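Local coordinates for spermidine N(1)-acetyltransferase (Thermoplasma acidophilum, PDB 3K9U), which transfers an acetyl group from acetyl-CoA to polyamines such as spermidine, protecting the cell against polyamine toxicity, at residues R21-W26 and R91-P96; A29-E34 and Y126-N131; E122-V127 and D152-K157. One frame throughout, in Å; residues are numbered along the deposited sequence.

Contact 1 (R21-W26 and R91-P96). With ACO (acetyl coenzyme *a), chain G.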
loop_
_atom_site.group_PDB
_atom_site.type_symbol
_atom_site.label_atom_id
_atom_site.label_comp_id
_atom_site.label_asym_id
_atom_site.label_seq_id
_atom_site.Cartn_x
_atom_site.Cartn_y
_atom_site.Cartn_z
ATOM N N ARG A 21 6.525 -10.498 9.455
ATOM C CA ARG A 21 5.586 -11.488 8.975
ATOM C C ARG A 21 4.684 -10.855 7.908
ATOM O O ARG A 21 4.506 -11.432 6.837
ATOM C CB ARG A 21 4.730 -12.074 10.104
ATOM C CG ARG A 21 3.769 -13.167 9.590
ATOM C CD ARG A 21 2.638 -13.506 10.584
ATOM N NE ARG A 21 3.168 -13.713 11.923
ATOM C CZ ARG A 21 3.826 -14.796 12.304
ATOM N NH1 ARG A 21 4.010 -15.808 11.463
ATOM N NH2 ARG A 21 4.277 -14.875 13.549
ATOM N N GLU A 22 4.119 -9.684 8.223
ATOM C CA GLU A 22 3.129 -9.051 7.342
ATOM C C GLU A 22 3.794 -8.571 6.070
ATOM O O GLU A 22 3.239 -8.668 4.994
ATOM C CB GLU A 22 2.434 -7.857 8.024
ATOM C CG GLU A 22 1.417 -8.261 9.076
ATOM C CD GLU A 22 0.651 -7.055 9.626
ATOM O OE1 GLU A 22 0.756 -6.816 10.849
ATOM O OE2 GLU A 22 -0.033 -6.340 8.829
ATOM N N SER A 23 5.007 -8.064 6.197
ATOM C CA SER A 23 5.695 -7.549 5.019
ATOM C C SER A 23 6.076 -8.690 4.060
ATOM O O SER A 23 5.901 -8.573 2.849
ATOM C CB SER A 23 6.903 -6.727 5.430
ATOM O OG SER A 23 7.336 -5.912 4.363
ATOM N N TRP A 24 6.543 -9.801 4.600
ATOM C CA TRP A 24 6.976 -10.913 3.749
ATOM C C TRP A 24 5.765 -11.506 3.025
ATOM O O TRP A 24 5.842 -11.794 1.840
ATOM C CB TRP A 24 7.706 -12.012 4.566
ATOM C CG TRP A 24 9.182 -11.979 4.439
ATOM C CD1 TRP A 24 10.032 -11.050 4.972
ATOM C CD2 TRP A 24 10.002 -12.900 3.704
ATOM N NE1 TRP A 24 11.336 -11.335 4.605
ATOM C CE2 TRP A 24 11.340 -12.463 3.825
ATOM C CE3 TRP A 24 9.732 -14.045 2.939
ATOM C CZ2 TRP A 24 12.416 -13.151 3.225
ATOM C CZ3 TRP A 24 10.800 -14.728 2.327
ATOM C CH2 TRP A 24 12.121 -14.281 2.477
ATOM N N LYS A 25 4.643 -11.674 3.726
ATOM C CA LYS A 25 3.464 -12.308 3.097
ATOM C C LYS A 25 2.923 -11.442 1.959
ATOM O O LYS A 25 2.440 -11.952 0.922
ATOM C CB LYS A 25 2.349 -12.586 4.110
ATOM C CG LYS A 25 2.633 -13.733 5.082
ATOM C CD LYS A 25 1.438 -13.898 5.998
ATOM C CE LYS A 25 1.505 -15.137 6.841
ATOM N NZ LYS A 25 0.481 -15.084 7.941
ATOM N N TRP A 26 2.996 -10.134 2.165
ATOM C CA TRP A 26 2.530 -9.181 1.166
ATOM C C TRP A 26 3.550 -9.036 0.014
ATOM O O TRP A 26 3.176 -9.194 -1.123
ATOM C CB TRP A 26 2.275 -7.830 1.805
ATOM C CG TRP A 26 1.865 -6.751 0.808
ATOM C CD1 TRP A 26 0.626 -6.590 0.232
ATOM C CD2 TRP A 26 2.681 -5.689 0.286
ATOM N NE1 TRP A 26 0.625 -5.480 -0.591
ATOM C CE2 TRP A 26 1.876 -4.931 -0.596
ATOM C CE3 TRP A 26 4.004 -5.288 0.496
ATOM C CZ2 TRP A 26 2.344 -3.797 -1.246
ATOM C CZ3 TRP A 26 4.479 -4.155 -0.181
ATOM C CH2 TRP A 26 3.640 -3.432 -1.034
ATOM N N ARG A 91 18.462 -6.078 4.863
ATOM C CA ARG A 91 17.058 -6.193 5.261
ATOM C C ARG A 91 16.375 -4.818 5.309
ATOM O O ARG A 91 16.877 -3.908 5.969
ATOM C CB ARG A 91 17.046 -6.814 6.666
ATOM C CG ARG A 91 16.140 -7.970 6.849
ATOM C CD ARG A 91 16.775 -9.174 7.528
ATOM N NE ARG A 91 17.438 -9.002 8.830
ATOM C CZ ARG A 91 17.081 -9.583 9.989
ATOM N NH1 ARG A 91 17.844 -9.416 11.065
ATOM N NH2 ARG A 91 15.963 -10.308 10.118
ATOM N N LEU A 92 15.226 -4.684 4.650
ATOM C CA LEU A 92 14.412 -3.472 4.750
ATOM C C LEU A 92 12.972 -3.780 4.441
ATOM O O LEU A 92 12.623 -4.053 3.291
ATOM C CB LEU A 92 14.920 -2.399 3.779
ATOM C CG LEU A 92 14.166 -1.087 3.645
ATOM C CD1 LEU A 92 14.035 -0.463 4.975
ATOM C CD2 LEU A 92 14.899 -0.150 2.692
ATOM N N TYR A 93 12.143 -3.708 5.473
ATOM C CA TYR A 93 10.755 -4.125 5.379
ATOM C C TYR A 93 9.864 -3.193 6.196
ATOM O O TYR A 93 10.181 -2.898 7.339
ATOM C CB TYR A 93 10.594 -5.576 5.886
ATOM C CG TYR A 93 11.246 -6.604 4.999
ATOM C CD1 TYR A 93 10.600 -7.078 3.865
ATOM C CD2 TYR A 93 12.527 -7.075 5.267
ATOM C CE1 TYR A 93 11.195 -7.994 3.031
ATOM C CE2 TYR A 93 13.135 -8.001 4.435
ATOM C CZ TYR A 93 12.461 -8.465 3.331
ATOM O OH TYR A 93 13.051 -9.382 2.499
ATOM N N LEU A 94 8.757 -2.752 5.593
ATOM C CA LEU A 94 7.703 -2.011 6.265
ATOM C C LEU A 94 6.413 -2.826 6.237
ATOM O O LEU A 94 6.213 -3.644 5.315
ATOM C CB LEU A 94 7.399 -0.724 5.521
ATOM C CG LEU A 94 8.579 0.184 5.200
ATOM C CD1 LEU A 94 8.115 1.474 4.417
ATOM C CD2 LEU A 94 9.322 0.522 6.493
ATOM N N LYS A 95 5.518 -2.537 7.191
ATOM C CA LYS A 95 4.122 -2.944 7.090
ATOM C C LYS A 95 3.560 -2.424 5.785
ATOM O O LYS A 95 3.758 -1.252 5.454
ATOM C CB LYS A 95 3.271 -2.372 8.222
ATOM C CG LYS A 95 3.301 -3.127 9.523
ATOM C CD LYS A 95 2.176 -2.609 10.514
ATOM C CE LYS A 95 0.751 -3.283 10.372
ATOM N NZ LYS A 95 -0.343 -2.439 9.710
ATOM N N PRO A 96 2.815 -3.273 5.053
ATOM C CA PRO A 96 2.339 -2.884 3.710
ATOM C C PRO A 96 1.567 -1.587 3.665
ATOM O O PRO A 96 1.714 -0.799 2.715
ATOM C CB PRO A 96 1.450 -4.051 3.297
ATOM C CG PRO A 96 2.051 -5.231 4.078
ATOM C CD PRO A 96 2.519 -4.684 5.374
HETATM N N1A ACO G . 3.300 -0.487 -4.412
HETATM C C2A ACO G . 4.139 -0.408 -5.474
HETATM N N3A ACO G . 5.326 0.223 -5.411
HETATM C C4A ACO G . 5.766 0.780 -4.268
HETATM C C5A ACO G . 4.888 0.706 -3.103
HETATM C C6A ACO G . 3.596 0.011 -3.228
HETATM N N6A ACO G . 2.729 -0.088 -2.191
HETATM N N7A ACO G . 5.516 1.321 -2.118
HETATM C C8A ACO G . 6.685 1.766 -2.604
HETATM N N9A ACO G . 6.862 1.428 -3.889
HETATM C C1B ACO G . 8.062 1.813 -4.701
HETATM C C2B ACO G . 7.743 2.575 -5.988
HETATM O O2B ACO G . 8.788 2.404 -6.982
HETATM C C3B ACO G . 7.700 4.014 -5.562
HETATM O O3B ACO G . 7.964 4.903 -6.663
HETATM P P3B ACO G . 6.667 5.511 -7.448
HETATM O O7A ACO G . 6.214 6.572 -6.529
HETATM O O8A ACO G . 5.713 4.329 -7.575
HETATM O O9A ACO G . 7.323 5.951 -8.746
HETATM C C4B ACO G . 8.690 4.078 -4.413
HETATM O O4B ACO G . 8.877 2.729 -3.963
HETATM C C5B ACO G . 8.222 4.931 -3.254
HETATM O O5B ACO G . 9.316 5.324 -2.412
HETATM P P1A ACO G . 9.176 5.316 -0.807
HETATM O O1A ACO G . 7.841 5.918 -0.392
HETATM O O2A ACO G . 10.433 5.871 -0.192
HETATM O O3A ACO G . 9.132 3.709 -0.573
HETATM P P2A ACO G . 8.699 3.027 0.837
HETATM O O4A ACO G . 7.454 2.222 0.545
HETATM O O5A ACO G . 8.732 4.048 1.967
HETATM O O6A ACO G . 9.897 2.016 1.098
HETATM C CBP ACO G . 10.217 -0.298 0.612
HETATM C CCP ACO G . 10.351 1.121 0.089
HETATM C CDP ACO G . 10.769 -1.270 -0.413
HETATM C CEP ACO G . 11.066 -0.386 1.876
HETATM C CAP ACO G . 8.742 -0.619 0.951
HETATM O OAP ACO G . 7.877 -0.398 -0.170
HETATM C C9P ACO G . 8.531 -2.022 1.448
HETATM O O9P ACO G . 8.754 -2.284 2.616
HETATM N N8P ACO G . 8.134 -2.905 0.563
HETATM C C7P ACO G . 7.957 -4.312 0.841
HETATM C C6P ACO G . 9.209 -5.039 1.307
HETATM C C5P ACO G . 10.378 -4.978 0.348
HETATM O O5P ACO G . 10.247 -5.133 -0.858
HETATM N N4P ACO G . 11.578 -4.798 0.905
HETATM C C3P ACO G . 12.812 -4.847 0.124
HETATM C C2P ACO G . 13.371 -6.262 0.129
HETATM S S1P ACO G . 14.999 -6.347 -0.555
HETATM C C ACO G . 16.017 -6.251 0.794
HETATM O O ACO G . 15.511 -6.268 1.910
HETATM C CH3 ACO G . 17.524 -6.182 0.632
#
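The indole of W26 lies across the ring of P96 where helix 13-27 crosses the end of strand 86-94, the short segments nearly at right angles (92°). P96 CB sits over one face of the indole, 3.8 Å from the centroid of its five-membered ring, a CH-pi contact, while P96 CG packs against W26 CB at 3.5 Å. With CG anti to the backbone N (chi1 176°), the torsion lays the indole face against the proline, and its far edge reaches the pantetheine arm of acetyl-CoA, W26 CZ3 standing 3.6 Å from C7P. With an alanine here in place of the indole, P96 would probably lose its aromatic cover, a gap would open beside the pantetheine, and E97 O of the second subunit would lose its NE1 donor. The close-packed part is the buried cluster of S23, Y93 and W24. S23 OG donates to L94 O (2.7 Å) from above the carbonyl plane and lies at the edge of the Y93 ring, which meets W24 obliquely, planes at 35°; Y93 OH is bonded to Y28. The looser side is partly exposed: E22 OE2 and K95 NZ are 4.0 Å apart, too far for a salt bridge, and K95 NZ pairs with E97 of its own chain. L94 N donates to O9P (3.0 Å) and L92 O accepts from N4P (2.7 Å), so pantetheine is held much like an added strand.

Contact 2 (A29-E34 and Y126-N131); sequences AGIYSE and YVHRQN. With ACO (acetyl coenzyme *a), chain G.
In this GNAT fold the end of strand 122-128 passes through a type I turn, H128 to N131, into helix 132-139, and the loop between helices 13-27 and 34-44 closes over that turn beside the acetyl-CoA site. I31 and Y32 of the loop hold the H128 imidazole from two directions. I31 CG2 stands over one face of the ring, 3.5 Å from its centroid and 15° off the normal, a clear CH-pi contact. Being anti to the backbone N, that methyl is aimed at the H128 ring, while the other branch, CG1 and CD1, runs along Q130, CG1 meeting Q130 CB at 3.8 Å. Y32 makes an offset edge-to-face pair with H128: the imidazole presents its edge to the phenol face, planes at 87°, and H128 CD2 comes 3.3 Å from Y32 OH. Y32 also stacks on Y36. The rotation of the imidazole is probably fixed by Q130 N, which donates to H128 ND1 (3.0 Å) almost exactly in the ring plane, a bond inside the turn itself. The turn is closed by N131 N to H128 O, and N131, at the helix N-cap, accepts from G134 N through OD1. This cap leaves the amide nitrogen facing the cofactor: N131 ND2 donates to the pantetheine carbonyl O5P at 2.8 Å, with an N-H...O angle of 172°.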
loop_
_atom_site.group_PDB
_atom_site.type_symbol
_atom_site.label_atom_id
_atom_site.label_comp_id
_atom_site.label_asym_id
_atom_site.label_seq_id
_atom_site.Cartn_x
_atom_site.Cartn_y
_atom_site.Cartn_z
ATOM N N ALA A 29 4.053 -12.418 -2.144
ATOM C CA ALA A 29 2.844 -13.164 -2.524
ATOM C C ALA A 29 2.927 -13.779 -3.938
ATOM O O ALA A 29 2.569 -14.950 -4.132
ATOM C CB ALA A 29 1.551 -12.292 -2.399
ATOM N N GLY A 30 3.395 -13.046 -4.929
ATOM C CA GLY A 30 3.463 -13.699 -6.263
ATOM C C GLY A 30 4.724 -14.538 -6.552
ATOM O O GLY A 30 4.886 -15.034 -7.676
ATOM N N ILE A 31 5.593 -14.710 -5.551
ATOM C CA ILE A 31 7.022 -14.993 -5.792
ATOM C C ILE A 31 7.463 -16.303 -5.133
ATOM O O ILE A 31 7.972 -17.184 -5.802
ATOM C CB ILE A 31 7.895 -13.821 -5.274
ATOM C CG1 ILE A 31 7.610 -12.550 -6.084
ATOM C CG2 ILE A 31 9.370 -14.153 -5.331
ATOM C CD1 ILE A 31 8.127 -11.270 -5.444
ATOM N N TYR A 32 7.273 -16.400 -3.821
ATOM C CA TYR A 32 7.509 -17.633 -3.073
ATOM C C TYR A 32 6.164 -18.254 -2.722
ATOM O O TYR A 32 5.161 -17.570 -2.662
ATOM C CB TYR A 32 8.257 -17.352 -1.766
ATOM C CG TYR A 32 9.638 -16.795 -1.954
ATOM C CD1 TYR A 32 10.585 -17.483 -2.701
ATOM C CD2 TYR A 32 9.999 -15.575 -1.381
ATOM C CE1 TYR A 32 11.847 -16.966 -2.882
ATOM C CE2 TYR A 32 11.249 -15.059 -1.549
ATOM C CZ TYR A 32 12.174 -15.752 -2.297
ATOM O OH TYR A 32 13.426 -15.234 -2.458
ATOM N N SER A 33 6.165 -19.553 -2.481
ATOM C CA SER A 33 4.980 -20.271 -2.028
ATOM C C SER A 33 4.665 -19.869 -0.580
ATOM O O SER A 33 5.541 -19.380 0.157
ATOM C CB SER A 33 5.275 -21.764 -2.054
ATOM O OG SER A 33 6.447 -22.009 -1.285
ATOM N N GLU A 34 3.418 -20.064 -0.187
ATOM C CA GLU A 34 3.016 -19.868 1.197
ATOM C C GLU A 34 3.902 -20.591 2.208
ATOM O O GLU A 34 4.232 -20.020 3.248
ATOM C CB GLU A 34 1.564 -20.294 1.414
ATOM C CG GLU A 34 0.633 -19.100 1.653
ATOM C CD GLU A 34 -0.705 -19.273 0.981
ATOM O OE1 GLU A 34 -1.310 -20.368 1.164
ATOM O OE2 GLU A 34 -1.136 -18.311 0.285
ATOM N N TYR A 126 21.136 -7.509 -2.165
ATOM C CA TYR A 126 20.474 -8.479 -3.021
ATOM C C TYR A 126 18.964 -8.218 -2.928
ATOM O O TYR A 126 18.415 -8.082 -1.846
ATOM C CB TYR A 126 20.774 -9.920 -2.551
ATOM C CG TYR A 126 22.235 -10.369 -2.649
ATOM C CD1 TYR A 126 22.603 -11.485 -3.401
ATOM C CD2 TYR A 126 23.229 -9.686 -1.979
ATOM C CE1 TYR A 126 23.952 -11.911 -3.486
ATOM C CE2 TYR A 126 24.559 -10.095 -2.045
ATOM C CZ TYR A 126 24.926 -11.195 -2.808
ATOM O OH TYR A 126 26.267 -11.536 -2.853
ATOM N N VAL A 127 18.304 -8.139 -4.075
ATOM C CA VAL A 127 16.856 -8.046 -4.154
ATOM C C VAL A 127 16.370 -9.091 -5.181
ATOM O O VAL A 127 17.016 -9.322 -6.242
ATOM C CB VAL A 127 16.420 -6.628 -4.572
ATOM C CG1 VAL A 127 17.067 -6.216 -5.884
ATOM C CG2 VAL A 127 14.862 -6.496 -4.653
ATOM N N HIS A 128 15.279 -9.757 -4.859
ATOM C CA HIS A 128 14.673 -10.724 -5.786
ATOM C C HIS A 128 14.196 -9.966 -7.045
ATOM O O HIS A 128 13.565 -8.925 -6.949
ATOM C CB HIS A 128 13.479 -11.432 -5.131
ATOM C CG HIS A 128 13.044 -12.684 -5.839
ATOM N ND1 HIS A 128 12.436 -12.668 -7.071
ATOM C CD2 HIS A 128 13.102 -13.988 -5.467
ATOM C CE1 HIS A 128 12.158 -13.904 -7.446
ATOM N NE2 HIS A 128 12.557 -14.725 -6.492
ATOM N N ARG A 129 14.505 -10.513 -8.206
ATOM C CA ARG A 129 14.164 -9.897 -9.485
ATOM C C ARG A 129 12.672 -9.708 -9.726
ATOM O O ARG A 129 12.310 -8.823 -10.468
ATOM C CB ARG A 129 14.771 -10.713 -10.625
ATOM C CG ARG A 129 14.049 -12.049 -10.881
ATOM C CD ARG A 129 15.040 -13.153 -11.252
ATOM N NE ARG A 129 15.574 -13.028 -12.600
ATOM C CZ ARG A 129 16.826 -13.320 -12.967
ATOM N NH1 ARG A 129 17.183 -13.164 -14.249
ATOM N NH2 ARG A 129 17.732 -13.740 -12.079
ATOM N N GLN A 130 11.800 -10.518 -9.116
ATOM C CA GLN A 130 10.353 -10.250 -9.260
ATOM C C GLN A 130 9.796 -9.291 -8.212
ATOM O O GLN A 130 8.624 -8.956 -8.248
ATOM C CB GLN A 130 9.519 -11.531 -9.254
ATOM C CG GLN A 130 9.893 -12.542 -10.318
ATOM C CD GLN A 130 9.104 -13.814 -10.132
ATOM O OE1 GLN A 130 9.665 -14.884 -9.882
ATOM N NE2 GLN A 130 7.777 -13.689 -10.198
ATOM N N ASN A 131 10.612 -8.870 -7.258
ATOM C CA ASN A 131 10.127 -7.918 -6.274
ATOM C C ASN A 131 10.276 -6.528 -6.906
ATOM O O ASN A 131 11.244 -5.798 -6.687
ATOM C CB ASN A 131 10.866 -8.033 -4.944
ATOM C CG ASN A 131 10.414 -7.001 -3.930
ATOM O OD1 ASN A 131 9.459 -6.269 -4.177
ATOM N ND2 ASN A 131 11.133 -6.909 -2.786
HETATM N N1A ACO G . 3.300 -0.487 -4.412
HETATM C C2A ACO G . 4.139 -0.408 -5.474
HETATM N N3A ACO G . 5.326 0.223 -5.411
HETATM C C4A ACO G . 5.766 0.780 -4.268
HETATM C C5A ACO G . 4.888 0.706 -3.103
HETATM C C6A ACO G . 3.596 0.011 -3.228
HETATM N N6A ACO G . 2.729 -0.088 -2.191
HETATM N N7A ACO G . 5.516 1.321 -2.118
HETATM C C8A ACO G . 6.685 1.766 -2.604
HETATM N N9A ACO G . 6.862 1.428 -3.889
HETATM C C1B ACO G . 8.062 1.813 -4.701
HETATM C C2B ACO G . 7.743 2.575 -5.988
HETATM O O2B ACO G . 8.788 2.404 -6.982
HETATM C C3B ACO G . 7.700 4.014 -5.562
HETATM O O3B ACO G . 7.964 4.903 -6.663
HETATM P P3B ACO G . 6.667 5.511 -7.448
HETATM O O7A ACO G . 6.214 6.572 -6.529
HETATM O O8A ACO G . 5.713 4.329 -7.575
HETATM O O9A ACO G . 7.323 5.951 -8.746
HETATM C C4B ACO G . 8.690 4.078 -4.413
HETATM O O4B ACO G . 8.877 2.729 -3.963
HETATM C C5B ACO G . 8.222 4.931 -3.254
HETATM O O5B ACO G . 9.316 5.324 -2.412
HETATM P P1A ACO G . 9.176 5.316 -0.807
HETATM O O1A ACO G . 7.841 5.918 -0.392
HETATM O O2A ACO G . 10.433 5.871 -0.192
HETATM O O3A ACO G . 9.132 3.709 -0.573
HETATM P P2A ACO G . 8.699 3.027 0.837
HETATM O O4A ACO G . 7.454 2.222 0.545
HETATM O O5A ACO G . 8.732 4.048 1.967
HETATM O O6A ACO G . 9.897 2.016 1.098
HETATM C CBP ACO G . 10.217 -0.298 0.612
HETATM C CCP ACO G . 10.351 1.121 0.089
HETATM C CDP ACO G . 10.769 -1.270 -0.413
HETATM C CEP ACO G . 11.066 -0.386 1.876
HETATM C CAP ACO G . 8.742 -0.619 0.951
HETATM O OAP ACO G . 7.877 -0.398 -0.170
HETATM C C9P ACO G . 8.531 -2.022 1.448
HETATM O O9P ACO G . 8.754 -2.284 2.616
HETATM N N8P ACO G . 8.134 -2.905 0.563
HETATM C C7P ACO G . 7.957 -4.312 0.841
HETATM C C6P ACO G . 9.209 -5.039 1.307
HETATM C C5P ACO G . 10.378 -4.978 0.348
HETATM O O5P ACO G . 10.247 -5.133 -0.858
HETATM N N4P ACO G . 11.578 -4.798 0.905
HETATM C C3P ACO G . 12.812 -4.847 0.124
HETATM C C2P ACO G . 13.371 -6.262 0.129
HETATM S S1P ACO G . 14.999 -6.347 -0.555
HETATM C C ACO G . 16.017 -6.251 0.794
HETATM O O ACO G . 15.511 -6.268 1.910
HETATM C CH3 ACO G . 17.524 -6.182 0.632
#

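Contact 3 (E122-V127 and D152-K157)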
loop_
_atom_site.group_PDB
_atom_site.type_symbol
_atom_site.label_atom_id
_atom_site.label_comp_id
_atom_site.label_asym_id
_atom_site.label_seq_id
_atom_site.Cartn_x
_atom_site.Cartn_y
_atom_site.Cartn_z
ATOM N N GLU A 122 30.636 2.621 -0.356
ATOM C CA GLU A 122 29.925 1.652 -1.188
ATOM C C GLU A 122 28.966 0.795 -0.355
ATOM O O GLU A 122 29.297 0.375 0.764
ATOM C CB GLU A 122 30.947 0.758 -1.874
ATOM C CG GLU A 122 30.420 -0.217 -2.920
ATOM C CD GLU A 122 31.556 -0.736 -3.821
ATOM O OE1 GLU A 122 31.333 -0.972 -5.033
ATOM O OE2 GLU A 122 32.693 -0.866 -3.323
ATOM N N CYS A 123 27.790 0.533 -0.926
ATOM C CA CYS A 123 26.761 -0.276 -0.314
ATOM C C CYS A 123 26.216 -1.249 -1.334
ATOM O O CYS A 123 25.862 -0.843 -2.433
ATOM C CB CYS A 123 25.627 0.613 0.190
ATOM S SG CYS A 123 24.342 -0.325 1.069
ATOM N N ARG A 124 26.141 -2.534 -0.991
ATOM C CA ARG A 124 25.547 -3.516 -1.898
ATOM C C ARG A 124 24.347 -4.176 -1.285
ATOM O O ARG A 124 24.150 -4.124 -0.077
ATOM C CB ARG A 124 26.571 -4.568 -2.368
ATOM C CG ARG A 124 27.354 -5.265 -1.280
ATOM C CD ARG A 124 28.625 -5.969 -1.808
ATOM N NE ARG A 124 28.372 -7.386 -2.066
ATOM C CZ ARG A 124 28.156 -7.922 -3.266
ATOM N NH1 ARG A 124 28.183 -7.164 -4.366
ATOM N NH2 ARG A 124 27.918 -9.235 -3.365
ATOM N N LEU A 125 23.519 -4.777 -2.129
ATOM C CA LEU A 125 22.333 -5.457 -1.659
ATOM C C LEU A 125 21.880 -6.510 -2.657
ATOM O O LEU A 125 22.203 -6.422 -3.843
ATOM C CB LEU A 125 21.223 -4.442 -1.392
ATOM C CG LEU A 125 20.619 -3.678 -2.587
ATOM C CD1 LEU A 125 19.514 -4.510 -3.298
ATOM C CD2 LEU A 125 20.087 -2.311 -2.194
ATOM N N TYR A 126 21.136 -7.509 -2.165
ATOM C CA TYR A 126 20.474 -8.479 -3.021
ATOM C C TYR A 126 18.964 -8.218 -2.928
ATOM O O TYR A 126 18.415 -8.082 -1.846
ATOM C CB TYR A 126 20.774 -9.920 -2.551
ATOM C CG TYR A 126 22.235 -10.369 -2.649
ATOM C CD1 TYR A 126 22.603 -11.485 -3.401
ATOM C CD2 TYR A 126 23.229 -9.686 -1.979
ATOM C CE1 TYR A 126 23.952 -11.911 -3.486
ATOM C CE2 TYR A 126 24.559 -10.095 -2.045
ATOM C CZ TYR A 126 24.926 -11.195 -2.808
ATOM O OH TYR A 126 26.267 -11.536 -2.853
ATOM N N VAL A 127 18.304 -8.139 -4.075
ATOM C CA VAL A 127 16.856 -8.046 -4.154
ATOM C C VAL A 127 16.370 -9.091 -5.181
ATOM O O VAL A 127 17.016 -9.322 -6.242
ATOM C CB VAL A 127 16.420 -6.628 -4.572
ATOM C CG1 VAL A 127 17.067 -6.216 -5.884
ATOM C CG2 VAL A 127 14.862 -6.496 -4.653
ATOM N N ASP A 152 18.101 -13.525 -7.567
ATOM C CA ASP A 152 18.349 -12.145 -7.179
ATOM C C ASP A 152 19.148 -11.306 -8.180
ATOM O O ASP A 152 19.964 -11.812 -8.961
ATOM C CB ASP A 152 19.177 -12.110 -5.908
ATOM C CG ASP A 152 18.517 -12.798 -4.740
ATOM O OD1 ASP A 152 17.283 -12.976 -4.740
ATOM O OD2 ASP A 152 19.266 -13.134 -3.802
ATOM N N PHE A 153 18.934 -9.996 -8.091
ATOM C CA PHE A 153 19.816 -9.005 -8.672
ATOM C C PHE A 153 20.724 -8.433 -7.583
ATOM O O PHE A 153 20.263 -8.087 -6.488
ATOM C CB PHE A 153 19.007 -7.825 -9.227
ATOM C CG PHE A 153 18.274 -8.095 -10.489
ATOM C CD1 PHE A 153 17.024 -7.536 -10.684
ATOM C CD2 PHE A 153 18.828 -8.833 -11.502
ATOM C CE1 PHE A 153 16.325 -7.740 -11.864
ATOM C CE2 PHE A 153 18.131 -9.061 -12.660
ATOM C CZ PHE A 153 16.876 -8.511 -12.837
ATOM N N ILE A 154 21.988 -8.251 -7.916
ATOM C CA ILE A 154 22.926 -7.636 -6.999
ATOM C C ILE A 154 23.006 -6.155 -7.382
ATOM O O ILE A 154 23.296 -5.832 -8.531
ATOM C CB ILE A 154 24.334 -8.306 -7.086
ATOM C CG1 ILE A 154 24.265 -9.771 -6.646
ATOM C CG2 ILE A 154 25.375 -7.537 -6.245
ATOM C CD1 ILE A 154 25.532 -10.585 -6.955
ATOM N N MET A 155 22.724 -5.262 -6.442
ATOM C CA MET A 155 22.790 -3.834 -6.732
ATOM C C MET A 155 23.846 -3.143 -5.884
ATOM O O MET A 155 24.143 -3.581 -4.786
ATOM C CB MET A 155 21.432 -3.164 -6.513
ATOM C CG MET A 155 20.308 -3.811 -7.284
ATOM S SD MET A 155 18.703 -3.024 -7.030
ATOM C CE MET A 155 18.819 -1.577 -8.111
ATOM N N GLU A 156 24.399 -2.063 -6.419
ATOM C CA GLU A 156 25.412 -1.279 -5.754
ATOM C C GLU A 156 25.134 0.191 -5.912
ATOM O O GLU A 156 24.608 0.631 -6.928
ATOM C CB GLU A 156 26.839 -1.602 -6.283
ATOM C CG GLU A 156 27.239 -3.077 -6.063
ATOM C CD GLU A 156 28.677 -3.447 -6.512
ATOM O OE1 GLU A 156 29.600 -2.585 -6.514
ATOM O OE2 GLU A 156 28.863 -4.637 -6.861
ATOM N N LYS A 157 25.545 0.936 -4.891
ATOM C CA LYS A 157 25.551 2.383 -4.898
ATOM C C LYS A 157 26.863 2.829 -4.311
ATOM O O LYS A 157 27.288 2.304 -3.264
ATOM C CB LYS A 157 24.429 2.905 -4.010
ATOM C CG LYS A 157 24.289 4.453 -3.946
ATOM C CD LYS A 157 23.079 4.832 -3.041
ATOM C CE LYS A 157 22.839 6.326 -2.996
ATOM N NZ LYS A 157 21.568 6.643 -2.262
#
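L125, V127 and M155 form the apolar centre, on the sheet face covered by helix 132-139. L125 CD1 lies alongside M155 CB at 4.0 Å, and the thioether sulphur reaches past it to V127, SD meeting CG1 at 3.8 Å. V127 CG1 is wedged between its own backbone N and carbonyl carbon (chi1 56°), which turns it toward the neighbouring strand, where it also touches F153 CB. F135 and Y138, the latter the proton donor inferred by similarity, pack on this face. Holding the centre together are two antiparallel strands of the mixed GNAT sheet, 122-128 and 152-158, whose hydrogen-bonded pairs are C123 with K157, L125 with M155 and V127 with F153. Six backbone bonds join them, the shortest F153 N to V127 O at 2.7 Å. On the other face I154 CG1 sits over the Y126 ring, 4.1 Å from its centroid, offset toward the rim, and the carboxylate of D152 stands at the ring's edge, OD2 3.7 Å from CD1. Next along, I154 CG2 presses on R124 NH1 at 3.4 Å. E156 OE2 approaches the edge of the same guanidinium in its plane, a long salt bridge of 3.6 Å from NH1. At the outermost end E122 OE1 and E156 OE1 are only 2.8 Å apart, two acceptors that would probably repel unless one carboxylate carries a proton.

Contact 1 is the most buried and nearest of the three to the middle of the chain; contacts 2 and 3 are partly buried, and contact 2, with G30 and Q130 exposed, reaches the surface. Contacts 2 and 3 share Y126 and V127 on strand 122-128, which lies between strands 86-94 and 152-158 in the sheet. Contacts 1 and 2 both meet acetyl-CoA and touch where W24 packs on Y32. Their chemistry is largely aromatic, with one hydrogen bond across contact 1 and none across contact 2. Contact 3 instead rests on regular backbone pairing, between a largely apolar face under helix 132-139 and a mixed face where I154 and Y126 lie beside charged groups.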